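Local coordinates for invasion-associated protein B (Bartonella henselae, PDB 3DTD) that is of unknown molecular function but, as a member of the IalB family, is probably involved in invasion of host cells, at residues Glu27-Trp32 and Leu159-Ala164; Ile34-Gly37 and Lys42-Cys45; Cys45-Gln50 and Asn153-Ala158; Val65-Ala68 and Val72-Asn75; Leu90-Gly95 and Val122-Ala127. All blocks are in the same frame, centred on the assembly; numbering follows the deposited sequence.

Contact 1. Residues Glu27-Trp32 and Leu159-Ala164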
loop_
_atom_site.group_PDB
_atom_site.type_symbol
_atom_site.label_atom_id
_atom_site.label_comp_id
_atom_site.label_asym_id
_atom_site.label_seq_id
_atom_site.Cartn_x
_atom_site.Cartn_y
_atom_site.Cartn_z
ATOM N N GLU C 27 -19.846 24.546 17.740
ATOM C CA GLU C 27 -20.992 24.529 18.653
ATOM C C GLU C 27 -22.132 23.738 18.034
ATOM O O GLU C 27 -22.323 23.773 16.827
ATOM C CB GLU C 27 -21.469 25.945 18.960
ATOM C CG GLU C 27 -20.409 26.833 19.571
ATOM C CD GLU C 27 -20.945 28.169 20.041
ATOM O OE1 GLU C 27 -20.211 29.173 19.929
ATOM O OE2 GLU C 27 -22.095 28.215 20.527
ATOM N N THR C 28 -22.890 23.034 18.869
ATOM C CA THR C 28 -23.969 22.170 18.402
ATOM C C THR C 28 -25.291 22.575 19.043
ATOM O O THR C 28 -25.399 22.658 20.271
ATOM C CB THR C 28 -23.669 20.686 18.705
ATOM O OG1 THR C 28 -22.342 20.362 18.259
ATOM C CG2 THR C 28 -24.678 19.770 18.007
ATOM N N TYR C 29 -26.282 22.842 18.197
ATOM C CA TYR C 29 -27.629 23.170 18.641
ATOM C C TYR C 29 -28.610 22.298 17.886
ATOM O O TYR C 29 -28.960 22.589 16.741
ATOM C CB TYR C 29 -27.931 24.657 18.432
ATOM C CG TYR C 29 -27.062 25.549 19.282
ATOM C CD1 TYR C 29 -27.408 25.835 20.600
ATOM C CD2 TYR C 29 -25.879 26.089 18.775
ATOM C CE1 TYR C 29 -26.605 26.641 21.391
ATOM C CE2 TYR C 29 -25.065 26.893 19.562
ATOM C CZ TYR C 29 -25.433 27.165 20.866
ATOM O OH TYR C 29 -24.639 27.962 21.650
ATOM N N GLY C 30 -29.027 21.215 18.539
ATOM C CA GLY C 30 -29.874 20.209 17.926
ATOM C C GLY C 30 -29.117 19.530 16.807
ATOM O O GLY C 30 -28.102 18.875 17.042
ATOM N N LEU C 31 -29.607 19.716 15.587
ATOM C CA LEU C 31 -28.975 19.152 14.401
ATOM C C LEU C 31 -28.095 20.181 13.687
ATOM O O LEU C 31 -27.425 19.864 12.708
ATOM C CB LEU C 31 -30.030 18.581 13.451
ATOM C CG LEU C 31 -30.842 17.369 13.925
ATOM C CD1 LEU C 31 -31.937 17.041 12.934
ATOM C CD2 LEU C 31 -29.962 16.146 14.156
ATOM N N TRP C 32 -28.080 21.406 14.199
ATOM C CA TRP C 32 -27.346 22.497 13.564
ATOM C C TRP C 32 -26.010 22.781 14.234
ATOM O O TRP C 32 -25.872 22.635 15.450
ATOM C CB TRP C 32 -28.217 23.754 13.488
ATOM C CG TRP C 32 -29.214 23.667 12.389
ATOM C CD1 TRP C 32 -30.384 22.965 12.397
ATOM C CD2 TRP C 32 -29.118 24.278 11.094
ATOM N NE1 TRP C 32 -31.028 23.103 11.191
ATOM C CE2 TRP C 32 -30.274 23.906 10.372
ATOM C CE3 TRP C 32 -28.167 25.103 10.474
ATOM C CZ2 TRP C 32 -30.509 24.337 9.062
ATOM C CZ3 TRP C 32 -28.402 25.532 9.173
ATOM C CH2 TRP C 32 -29.565 25.146 8.481
ATOM N N LEU C 159 -29.711 30.126 15.574
ATOM C CA LEU C 159 -29.856 31.501 15.098
ATOM C C LEU C 159 -29.785 32.519 16.239
ATOM O O LEU C 159 -29.217 33.594 16.070
ATOM C CB LEU C 159 -31.137 31.670 14.282
ATOM C CG LEU C 159 -31.375 33.001 13.566
ATOM C CD1 LEU C 159 -30.177 33.439 12.722
ATOM C CD2 LEU C 159 -32.610 32.880 12.714
ATOM N N ASN C 160 -30.343 32.159 17.394
ATOM C CA ASN C 160 -30.217 32.946 18.625
ATOM C C ASN C 160 -28.774 33.135 19.081
ATOM O O ASN C 160 -28.408 34.204 19.570
ATOM C CB ASN C 160 -31.017 32.304 19.761
ATOM C CG ASN C 160 -32.512 32.449 19.578
ATOM O OD1 ASN C 160 -32.970 33.181 18.712
ATOM N ND2 ASN C 160 -33.281 31.743 20.397
ATOM N N ARG C 161 -27.976 32.080 18.926
ATOM C CA ARG C 161 -26.543 32.116 19.194
ATOM C C ARG C 161 -25.803 33.004 18.190
ATOM O O ARG C 161 -24.893 33.740 18.570
ATOM C CB ARG C 161 -25.978 30.690 19.208
ATOM C CG ARG C 161 -24.480 30.573 19.484
ATOM C CD ARG C 161 -24.079 31.165 20.814
ATOM N NE ARG C 161 -22.658 30.962 21.066
ATOM C CZ ARG C 161 -21.917 31.722 21.864
ATOM N NH1 ARG C 161 -22.457 32.757 22.498
ATOM N NH2 ARG C 161 -20.632 31.447 22.020
ATOM N N LEU C 162 -26.215 32.943 16.924
ATOM C CA LEU C 162 -25.683 33.807 15.873
ATOM C C LEU C 162 -25.961 35.292 16.121
ATOM O O LEU C 162 -25.120 36.142 15.819
ATOM C CB LEU C 162 -26.223 33.377 14.502
ATOM C CG LEU C 162 -25.233 32.873 13.445
ATOM C CD1 LEU C 162 -24.317 31.769 13.933
ATOM C CD2 LEU C 162 -25.972 32.455 12.195
ATOM N N ILE C 163 -27.140 35.584 16.674
ATOM C CA ILE C 163 -27.520 36.941 17.084
ATOM C C ILE C 163 -26.637 37.409 18.241
ATOM O O ILE C 163 -26.136 38.533 18.231
ATOM C CB ILE C 163 -29.036 37.026 17.443
ATOM C CG1 ILE C 163 -29.896 36.773 16.198
ATOM C CG2 ILE C 163 -29.397 38.390 18.034
ATOM C CD1 ILE C 163 -31.309 36.306 16.480
ATOM N N ALA C 164 -26.433 36.520 19.210
ATOM C CA ALA C 164 -25.585 36.770 20.376
ATOM C C ALA C 164 -24.102 36.966 20.040
ATOM O O ALA C 164 -23.411 37.733 20.711
ATOM C CB ALA C 164 -25.751 35.648 21.397
#
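Glu27 and Arg161 form a salt bridge between the first strand, 27-29, and the C-terminal helix. The guanidinium group grips the carboxylate side-on with two nitrogens. Arg161 NE lies 2.9 Å from Glu27 OE2, and Arg161 NH2 lies 3.1 Å from Glu27 OE1. The second of these bonds runs nearly in the guanidinium plane; the first is tilted 22° from it. The two flat groups are turned 44° against each other.

A hydroxyl adds to the polar cluster. Tyr29 OH donates to Glu27 OE2 at 2.8 Å, so that oxygen accepts from both Tyr29 and Arg161. Two donors should help fix the carboxylate's rotation.

The apolar part is the Arg161 stem. Its CG sits 3.7 Å from Tyr29 CE2, oblique to the ring, and its CD lies close to Tyr29 OH. The bend at chi2 (59°) turns the guanidinium toward Glu27.

His130 of a neighbouring subunit packs on Glu27 and Tyr29. Within the chain, Ile34 of strand 32-39 packs against Glu27, Tyr29 and Arg161, between strand 27-29 and helix 155-168.

Contact 2. Residues Ile34-Gly37 and Lys42-Cys45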
loop_
_atom_site.group_PDB
_atom_site.type_symbol
_atom_site.label_atom_id
_atom_site.label_comp_id
_atom_site.label_asym_id
_atom_site.label_seq_id
_atom_site.Cartn_x
_atom_site.Cartn_y
_atom_site.Cartn_z
ATOM N N ILE C 34 -22.428 25.450 14.522
ATOM C CA ILE C 34 -21.908 26.810 14.390
ATOM C C ILE C 34 -20.377 26.831 14.447
ATOM O O ILE C 34 -19.766 26.288 15.373
ATOM C CB ILE C 34 -22.507 27.783 15.454
ATOM C CG1 ILE C 34 -23.990 28.023 15.178
ATOM C CG2 ILE C 34 -21.771 29.135 15.464
ATOM C CD1 ILE C 34 -24.704 28.731 16.280
ATOM N N ASN C 35 -19.776 27.450 13.433
ATOM C CA ASN C 35 -18.341 27.687 13.394
ATOM C C ASN C 35 -18.049 29.153 13.114
ATOM O O ASN C 35 -18.732 29.786 12.312
ATOM C CB ASN C 35 -17.674 26.796 12.347
ATOM C CG ASN C 35 -17.574 25.349 12.789
ATOM O OD1 ASN C 35 -18.393 24.514 12.410
ATOM N ND2 ASN C 35 -16.567 25.049 13.603
ATOM N N CYS C 36 -17.047 29.692 13.796
ATOM C CA CYS C 36 -16.630 31.069 13.579
ATOM C C CYS C 36 -15.220 31.134 13.014
ATOM O O CYS C 36 -14.359 30.338 13.374
ATOM C CB CYS C 36 -16.723 31.880 14.872
ATOM S SG CYS C 36 -18.382 31.945 15.598
ATOM N N GLY C 37 -15.003 32.087 12.118
ATOM C CA GLY C 37 -13.685 32.349 11.561
ATOM C C GLY C 37 -13.512 33.832 11.311
ATOM O O GLY C 37 -14.492 34.558 11.168
ATOM N N LYS C 42 -12.837 40.926 10.465
ATOM C CA LYS C 42 -14.035 40.722 11.276
ATOM C C LYS C 42 -14.337 39.250 11.530
ATOM O O LYS C 42 -14.199 38.410 10.635
ATOM C CB LYS C 42 -15.250 41.413 10.637
ATOM C CG LYS C 42 -15.134 42.942 10.469
ATOM C CD LYS C 42 -15.270 43.707 11.792
ATOM C CE LYS C 42 -13.924 44.225 12.301
ATOM N NZ LYS C 42 -14.008 44.777 13.684
ATOM N N LYS C 43 -14.743 38.953 12.765
ATOM C CA LYS C 43 -15.168 37.610 13.156
ATOM C C LYS C 43 -16.513 37.297 12.514
ATOM O O LYS C 43 -17.506 37.986 12.757
ATOM C CB LYS C 43 -15.241 37.487 14.682
ATOM C CG LYS C 43 -15.485 36.070 15.196
ATOM C CD LYS C 43 -14.759 35.832 16.514
ATOM C CE LYS C 43 -15.135 34.498 17.141
ATOM N NZ LYS C 43 -16.394 34.590 17.933
ATOM N N VAL C 44 -16.518 36.272 11.666
ATOM C CA VAL C 44 -17.710 35.844 10.941
ATOM C C VAL C 44 -18.122 34.452 11.423
ATOM O O VAL C 44 -17.334 33.507 11.395
ATOM C CB VAL C 44 -17.490 35.864 9.398
ATOM C CG1 VAL C 44 -18.704 35.299 8.656
ATOM C CG2 VAL C 44 -17.195 37.279 8.910
ATOM N N CYS C 45 -19.365 34.343 11.869
ATOM C CA CYS C 45 -19.892 33.081 12.358
ATOM C C CYS C 45 -20.968 32.558 11.428
ATOM O O CYS C 45 -21.852 33.297 11.006
ATOM C CB CYS C 45 -20.434 33.245 13.777
ATOM S SG CYS C 45 -19.172 33.718 14.973
#
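Cys36 and Cys45 are joined by a disulfide across two neighbouring antiparallel strands. They form a non-hydrogen-bonded pair, and their CA atoms are only 4.0 Å apart. Both SG atoms stand anti to their own carbonyl carbons (chi1 -59° and -63°). This brings the sulfurs together on one face of the hairpin, at 2.0 Å from Cys36 SG to Cys45 SG, with a chi3 of 109°.

The next pair, Gly37 and Val44, is hydrogen-bonded in both directions. Gly37 N reaches Val44 O at 2.8 Å, and Val44 N reaches Gly37 O at 2.7 Å. Two CA-H...O contacts accompany these bonds: Cys36 CA to Val44 O at 3.3 Å, and Cys45 CA to Asn35 O at 3.5 Å.

The looser side belongs to the lysines. Lys43 is exposed, yet its bent chain folds back alongside the disulfide, with CE 3.8 Å from Cys36 CB. The chain of Lys42 leads away from the other strand.

The bridge is covalent and lies near the turn of hairpin 32-39/42-52. It locks the pairing of these strands, so their register does not depend on backbone hydrogen bonds alone.

Contact 3. Residues Cys45-Gln50 and Asn153-Ala158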
loop_
_atom_site.group_PDB
_atom_site.type_symbol
_atom_site.label_atom_id
_atom_site.label_comp_id
_atom_site.label_asym_id
_atom_site.label_seq_id
_atom_site.Cartn_x
_atom_site.Cartn_y
_atom_site.Cartn_z
ATOM N N CYS C 45 -19.365 34.343 11.869
ATOM C CA CYS C 45 -19.892 33.081 12.358
ATOM C C CYS C 45 -20.968 32.558 11.428
ATOM O O CYS C 45 -21.852 33.297 11.006
ATOM C CB CYS C 45 -20.434 33.245 13.777
ATOM S SG CYS C 45 -19.172 33.718 14.973
ATOM N N PHE C 46 -20.878 31.277 11.098
ATOM C CA PHE C 46 -21.866 30.660 10.228
ATOM C C PHE C 46 -22.576 29.459 10.847
ATOM O O PHE C 46 -22.054 28.781 11.729
ATOM C CB PHE C 46 -21.303 30.350 8.826
ATOM C CG PHE C 46 -20.104 29.438 8.818
ATOM C CD1 PHE C 46 -20.257 28.074 8.587
ATOM C CD2 PHE C 46 -18.817 29.948 8.998
ATOM C CE1 PHE C 46 -19.149 27.222 8.562
ATOM C CE2 PHE C 46 -17.703 29.106 8.982
ATOM C CZ PHE C 46 -17.871 27.738 8.760
ATOM N N MET C 47 -23.781 29.226 10.344
ATOM C CA MET C 47 -24.728 28.254 10.848
ATOM C C MET C 47 -24.872 27.209 9.759
ATOM O O MET C 47 -25.216 27.551 8.630
ATOM C CB MET C 47 -26.050 28.984 11.000
ATOM C CG MET C 47 -26.979 28.507 12.046
ATOM S SD MET C 47 -28.442 29.571 12.020
ATOM C CE MET C 47 -29.644 28.266 12.092
ATOM N N HIS C 48 -24.611 25.943 10.063
ATOM C CA HIS C 48 -24.605 24.934 8.998
ATOM C C HIS C 48 -25.152 23.560 9.359
ATOM O O HIS C 48 -25.204 23.183 10.523
ATOM C CB HIS C 48 -23.218 24.817 8.348
ATOM C CG HIS C 48 -22.132 24.429 9.300
ATOM N ND1 HIS C 48 -21.666 23.138 9.407
ATOM C CD2 HIS C 48 -21.424 25.161 10.191
ATOM C CE1 HIS C 48 -20.711 23.093 10.316
ATOM N NE2 HIS C 48 -20.548 24.305 10.810
ATOM N N ARG C 49 -25.558 22.834 8.319
ATOM C CA ARG C 49 -26.189 21.524 8.424
ATOM C C ARG C 49 -25.938 20.718 7.140
ATOM O O ARG C 49 -26.119 21.231 6.035
ATOM C CB ARG C 49 -27.697 21.699 8.655
ATOM C CG ARG C 49 -28.545 20.448 8.459
ATOM C CD ARG C 49 -28.736 19.706 9.764
ATOM N NE ARG C 49 -29.128 18.314 9.558
ATOM C CZ ARG C 49 -28.570 17.270 10.165
ATOM N NH1 ARG C 49 -27.592 17.433 11.049
ATOM N NH2 ARG C 49 -29.012 16.056 9.894
ATOM N N GLN C 50 -25.527 19.482 7.261
ATOM C CA GLN C 50 -25.548 18.631 6.122
ATOM C C GLN C 50 -26.398 17.433 6.306
ATOM O O GLN C 50 -26.594 16.994 7.380
ATOM C CB GLN C 50 -24.154 18.304 5.640
ATOM C CG GLN C 50 -23.382 17.483 6.526
ATOM C CD GLN C 50 -21.945 17.486 6.190
ATOM O OE1 GLN C 50 -21.195 16.749 6.750
ATOM N NE2 GLN C 50 -21.554 18.316 5.276
ATOM N N ASN C 153 -34.499 21.056 13.197
ATOM C CA ASN C 153 -34.350 20.908 14.647
ATOM C C ASN C 153 -33.068 21.571 15.152
ATOM O O ASN C 153 -31.961 21.137 14.832
ATOM C CB ASN C 153 -34.400 19.438 15.076
ATOM C CG ASN C 153 -34.360 19.271 16.588
ATOM O OD1 ASN C 153 -33.306 19.017 17.168
ATOM N ND2 ASN C 153 -35.507 19.440 17.233
ATOM N N GLY C 154 -33.241 22.645 15.915
ATOM C CA GLY C 154 -32.123 23.409 16.441
ATOM C C GLY C 154 -31.843 24.706 15.702
ATOM O O GLY C 154 -30.929 25.434 16.082
ATOM N N PHE C 155 -32.626 24.993 14.657
ATOM C CA PHE C 155 -32.450 26.203 13.842
ATOM C C PHE C 155 -32.612 27.470 14.670
ATOM O O PHE C 155 -31.776 28.372 14.600
ATOM C CB PHE C 155 -33.429 26.228 12.655
ATOM C CG PHE C 155 -33.186 27.356 11.674
ATOM C CD1 PHE C 155 -32.476 27.125 10.499
ATOM C CD2 PHE C 155 -33.690 28.640 11.911
ATOM C CE1 PHE C 155 -32.246 28.157 9.586
ATOM C CE2 PHE C 155 -33.460 29.677 11.014
ATOM C CZ PHE C 155 -32.738 29.436 9.847
ATOM N N SER C 156 -33.699 27.532 15.436
ATOM C CA SER C 156 -34.030 28.702 16.248
ATOM C C SER C 156 -32.940 28.992 17.285
ATOM O O SER C 156 -32.482 30.130 17.403
ATOM C CB SER C 156 -35.404 28.520 16.911
ATOM O OG SER C 156 -36.079 29.751 17.083
ATOM N N ASN C 157 -32.503 27.955 17.998
ATOM C CA ASN C 157 -31.457 28.096 19.014
ATOM C C ASN C 157 -30.078 28.438 18.457
ATOM O O ASN C 157 -29.326 29.186 19.086
ATOM C CB ASN C 157 -31.371 26.845 19.890
ATOM C CG ASN C 157 -32.492 26.765 20.911
ATOM O OD1 ASN C 157 -33.044 27.781 21.339
ATOM N ND2 ASN C 157 -32.828 25.548 21.315
ATOM N N ALA C 158 -29.759 27.894 17.283
ATOM C CA ALA C 158 -28.526 28.240 16.582
ATOM C C ALA C 158 -28.553 29.680 16.056
ATOM O O ALA C 158 -27.544 30.378 16.109
ATOM C CB ALA C 158 -28.234 27.253 15.459
#
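A Met-aromatic contact joins strand 42-52 to the first turn of the C-terminal helix, which packs against the large antiparallel sheet. Met47 reaches from the strand to Phe155, with its CG anti to the backbone N (chi1 -151°). The chain stays extended through chi2 and bends at chi3, which swings the methyl group over one face of the ring. Met47 CE stands 3.4 Å above the ring plane, offset toward the rim on the side of Phe155 CD1. Its distance to the ring centroid is 3.6 Å, a CH-pi contact. Met47 SD is farther off, 4.8 Å from the centroid, but still above the same face.

The methyl also comes close to the helix backbone, with Met47 CE 3.3 Å from Phe155 O. One turn on, Ala158 CB lies alongside the thioether chain. It is 3.8 Å from both Met47 CE and Met47 CG.

Trp32 meets the Phe155 ring edge-to-face and also touches Met47. Leu159 and Leu162 continue the helix side of this buried cluster.

No hydrogen bond crosses between the two segments. Their attachment here is dispersive, with a flexible thioether fitted to an aromatic face and a small alanine.

Contact 4. Residues Val65-Ala68 and Val72-Asn75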
loop_
_atom_site.group_PDB
_atom_site.type_symbol
_atom_site.label_atom_id
_atom_site.label_comp_id
_atom_site.label_asym_id
_atom_site.label_seq_id
_atom_site.Cartn_x
_atom_site.Cartn_y
_atom_site.Cartn_z
ATOM N N VAL C 65 -25.451 32.718 7.220
ATOM C CA VAL C 65 -24.954 33.800 8.074
ATOM C C VAL C 65 -26.052 34.809 8.404
ATOM O O VAL C 65 -27.034 34.936 7.670
ATOM C CB VAL C 65 -23.730 34.557 7.462
ATOM C CG1 VAL C 65 -22.512 33.658 7.397
ATOM C CG2 VAL C 65 -24.054 35.141 6.083
ATOM N N LEU C 66 -25.871 35.511 9.519
ATOM C CA LEU C 66 -26.744 36.602 9.923
ATOM C C LEU C 66 -26.069 37.922 9.548
ATOM O O LEU C 66 -25.016 38.274 10.097
ATOM C CB LEU C 66 -26.981 36.557 11.435
ATOM C CG LEU C 66 -28.229 37.117 12.136
ATOM C CD1 LEU C 66 -27.784 37.793 13.414
ATOM C CD2 LEU C 66 -29.116 38.053 11.305
ATOM N N ASN C 67 -26.676 38.647 8.615
ATOM C CA ASN C 67 -26.124 39.921 8.158
ATOM C C ASN C 67 -26.432 41.062 9.119
ATOM O O ASN C 67 -27.352 40.963 9.943
ATOM C CB ASN C 67 -26.611 40.253 6.746
ATOM C CG ASN C 67 -26.210 39.204 5.732
ATOM O OD1 ASN C 67 -25.036 39.075 5.385
ATOM N ND2 ASN C 67 -27.187 38.442 5.252
ATOM N N ALA C 68 -25.660 42.143 8.987
ATOM C CA ALA C 68 -25.716 43.313 9.872
ATOM C C ALA C 68 -27.095 43.974 9.982
ATOM O O ALA C 68 -27.420 44.561 11.015
ATOM C CB ALA C 68 -24.666 44.340 9.448
ATOM N N VAL C 72 -31.023 36.917 6.919
ATOM C CA VAL C 72 -30.318 35.641 6.916
ATOM C C VAL C 72 -30.068 35.178 5.470
ATOM O O VAL C 72 -31.008 35.019 4.696
ATOM C CB VAL C 72 -31.107 34.584 7.740
ATOM C CG1 VAL C 72 -30.561 33.191 7.534
ATOM C CG2 VAL C 72 -31.092 34.943 9.223
ATOM N N SER C 73 -28.800 34.985 5.106
ATOM C CA SER C 73 -28.438 34.562 3.750
ATOM C C SER C 73 -27.326 33.509 3.740
ATOM O O SER C 73 -26.632 33.320 4.733
ATOM C CB SER C 73 -28.037 35.769 2.890
ATOM O OG SER C 73 -26.745 36.249 3.233
ATOM N N GLY C 74 -27.163 32.831 2.609
ATOM C CA GLY C 74 -26.067 31.887 2.436
ATOM C C GLY C 74 -26.229 30.987 1.230
ATOM O O GLY C 74 -26.709 31.418 0.181
ATOM N N ASN C 75 -25.834 29.726 1.388
ATOM C CA ASN C 75 -25.829 28.777 0.279
ATOM C C ASN C 75 -26.400 27.410 0.608
ATOM O O ASN C 75 -26.169 26.861 1.686
ATOM C CB ASN C 75 -24.411 28.617 -0.286
ATOM C CG ASN C 75 -23.931 29.858 -1.019
ATOM O OD1 ASN C 75 -24.544 30.296 -1.995
ATOM N ND2 ASN C 75 -22.832 30.430 -0.549
#
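Asn67 reaches across from just past strand 58-66 to Ser73 on the next strand. Its CB leads off to one side, and CG lies anti to the carbonyl carbon (chi1 -60°), which carries the amide back toward the partner strand. Asn67 CG is 3.9 Å from Ser73 OG, and so is Asn67 OD1. The tip makes the bond: Asn67 ND2 donates to Ser73 OG at 3.0 Å. The bond is almost straight, 175° at the hydrogen, with the hydroxyl oxygen in the amide plane. The same ND2 also donates to Val71 O in the connecting loop, so one amide nitrogen ties both the strand and the turn.

Val65 and Ser73 form a hydrogen-bonded pair, with Val65 N to Ser73 O at 2.8 Å and Ser73 N to Val65 O at 3.1 Å. Val65 CG2 leans over the same rung, 3.4 Å from Ser73 O.

On the other face, Leu66 and Val72 form the non-hydrogen-bonded pair. Leu66 CD2 and Val72 CG2 touch loosely at 4.2 Å. Leu66 meets Ile163 of the C-terminal helix, and Val72 meets Leu159.

This is a beta hairpin whose loop end is pinned by the Asn67 amide, with Leu66 and Val72 on the face toward the helix.

Contact 5. Residues Leu90-Gly95 and Val122-Ala127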
loop_
_atom_site.group_PDB
_atom_site.type_symbol
_atom_site.label_atom_id
_atom_site.label_comp_id
_atom_site.label_asym_id
_atom_site.label_seq_id
_atom_site.Cartn_x
_atom_site.Cartn_y
_atom_site.Cartn_z
ATOM N N LEU C 90 -38.020 26.147 -2.412
ATOM C CA LEU C 90 -37.833 25.953 -0.975
ATOM C C LEU C 90 -39.131 26.238 -0.225
ATOM O O LEU C 90 -39.728 27.302 -0.391
ATOM C CB LEU C 90 -36.719 26.865 -0.447
ATOM C CG LEU C 90 -35.252 26.456 -0.629
ATOM C CD1 LEU C 90 -34.725 26.808 -2.012
ATOM C CD2 LEU C 90 -34.404 27.126 0.431
ATOM N N GLN C 91 -39.557 25.291 0.604
ATOM C CA GLN C 91 -40.800 25.421 1.358
ATOM C C GLN C 91 -40.644 24.900 2.783
ATOM O O GLN C 91 -40.183 23.780 2.993
ATOM C CB GLN C 91 -41.935 24.676 0.644
ATOM C CG GLN C 91 -43.315 24.885 1.260
ATOM C CD GLN C 91 -44.392 24.026 0.621
ATOM O OE1 GLN C 91 -44.108 22.996 0.004
ATOM N NE2 GLN C 91 -45.640 24.442 0.776
ATOM N N VAL C 92 -41.031 25.716 3.760
ATOM C CA VAL C 92 -41.055 25.265 5.146
ATOM C C VAL C 92 -42.297 24.405 5.355
ATOM O O VAL C 92 -43.424 24.914 5.383
ATOM C CB VAL C 92 -41.036 26.422 6.165
ATOM C CG1 VAL C 92 -40.742 25.884 7.549
ATOM C CG2 VAL C 92 -40.014 27.467 5.779
ATOM N N ASP C 93 -42.056 23.099 5.480
ATOM C CA ASP C 93 -43.093 22.074 5.621
ATOM C C ASP C 93 -44.151 22.154 4.516
ATOM O O ASP C 93 -43.827 21.975 3.342
ATOM C CB ASP C 93 -43.703 22.088 7.033
ATOM C CG ASP C 93 -42.675 21.809 8.118
ATOM O OD1 ASP C 93 -41.975 20.772 8.045
ATOM O OD2 ASP C 93 -42.572 22.626 9.053
ATOM N N GLU C 94 -45.395 22.447 4.889
ATOM C CA GLU C 94 -46.504 22.495 3.931
ATOM C C GLU C 94 -47.206 23.851 3.905
ATOM O O GLU C 94 -48.287 23.985 3.329
ATOM C CB GLU C 94 -47.513 21.377 4.219
ATOM C CG GLU C 94 -47.009 19.975 3.891
ATOM C CD GLU C 94 -48.020 18.886 4.220
ATOM O OE1 GLU C 94 -49.183 18.981 3.768
ATOM O OE2 GLU C 94 -47.645 17.925 4.926
ATOM N N GLY C 95 -46.577 24.855 4.511
ATOM C CA GLY C 95 -47.161 26.190 4.624
ATOM C C GLY C 95 -46.875 27.124 3.460
ATOM O O GLY C 95 -46.387 26.705 2.412
ATOM N N VAL C 122 -37.702 33.607 7.902
ATOM C CA VAL C 122 -36.907 33.286 9.091
ATOM C C VAL C 122 -37.803 32.793 10.234
ATOM O O VAL C 122 -37.516 31.763 10.838
ATOM C CB VAL C 122 -36.037 34.501 9.538
ATOM C CG1 VAL C 122 -35.482 34.302 10.936
ATOM C CG2 VAL C 122 -34.901 34.743 8.552
ATOM N N ALA C 123 -38.899 33.510 10.485
ATOM C CA ALA C 123 -39.901 33.120 11.485
ATOM C C ALA C 123 -40.545 31.753 11.208
ATOM O O ALA C 123 -40.840 31.005 12.143
ATOM C CB ALA C 123 -40.972 34.204 11.613
ATOM N N ALA C 124 -40.749 31.437 9.929
ATOM C CA ALA C 124 -41.285 30.142 9.508
ATOM C C ALA C 124 -40.277 29.022 9.727
ATOM O O ALA C 124 -40.653 27.921 10.125
ATOM C CB ALA C 124 -41.721 30.191 8.046
ATOM N N LEU C 125 -39.004 29.321 9.465
ATOM C CA LEU C 125 -37.882 28.407 9.701
ATOM C C LEU C 125 -37.732 28.035 11.180
ATOM O O LEU C 125 -37.421 26.889 11.505
ATOM C CB LEU C 125 -36.577 29.036 9.192
ATOM C CG LEU C 125 -35.831 28.675 7.897
ATOM C CD1 LEU C 125 -36.568 27.744 6.944
ATOM C CD2 LEU C 125 -35.386 29.943 7.190
ATOM N N ARG C 126 -37.956 29.013 12.060
ATOM C CA ARG C 126 -37.892 28.813 13.513
ATOM C C ARG C 126 -38.994 27.896 14.028
ATOM O O ARG C 126 -38.774 27.126 14.959
ATOM C CB ARG C 126 -37.966 30.149 14.258
ATOM C CG ARG C 126 -36.955 31.177 13.816
ATOM C CD ARG C 126 -37.084 32.453 14.614
ATOM N NE ARG C 126 -36.116 32.434 15.698
ATOM C CZ ARG C 126 -35.078 33.253 15.794
ATOM N NH1 ARG C 126 -34.875 34.206 14.892
ATOM N NH2 ARG C 126 -34.250 33.125 16.813
ATOM N N ALA C 127 -40.171 27.978 13.412
ATOM C CA ALA C 127 -41.327 27.178 13.817
ATOM C C ALA C 127 -41.456 25.859 13.050
ATOM O O ALA C 127 -42.278 25.010 13.402
ATOM C CB ALA C 127 -42.614 28.002 13.683
#
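The backbones come nearest at Val92 and Leu125, with CA atoms 6.4 Å apart, where strand 88-92 gives way to a type II' turn from Val92 to Gly95. Val92 carries the contact with both methyls. Its CG1, anti to the backbone N (chi1 -167°), lies against the helix backbone, 3.3 Å from Ala124 O. Its CG2 fits between two helix side chains. It is 3.9 Å from Ala124 CB and 3.6 Å from Leu125 CD1. Leu125 sets out away from the strand, but its end comes back to Val92, and the two side chains cross at about a right angle.

No hydrogen bond joins the two segments. The turn is held from within instead: Gln91 NE2 donates to Gly95 O at 2.9 Å, nearly straight at 170° and in the plane of both groups.

Asp93 accepts hydrogen bonds from the backbone N of Lys129 and of His130. Leu125 also packs on Leu131 of strand 130-136, on Phe117 of strand 110-117 and on Phe155 of helix 155-168. Helix 119-127 thus lies between the smaller sheet, the larger sheet and the C-terminal helix.

In the fold
Helix 155-168 ties most of the contacts together. Contacts 1 and 3 both use it, and their centres are about 5 Å apart. Contact 4 meets it through Leu66 and Val72, and contact 5 where Leu125 packs on Phe155 of contact 3. Contacts 1 to 4 all reach the seven-stranded sheet, whereas contact 5 involves the four-stranded one. Contacts 2 and 3 share Cys45, so one end of the disulfide and Met47 lie on the same strand, 42-52; their centres are about 13 Å apart. Contacts 2 and 5 do not touch; their nearest atoms are about 11 Å apart. Bound glycerol, probably from crystallisation, lies about 4 Å from the side chains of Tyr29 and Phe155.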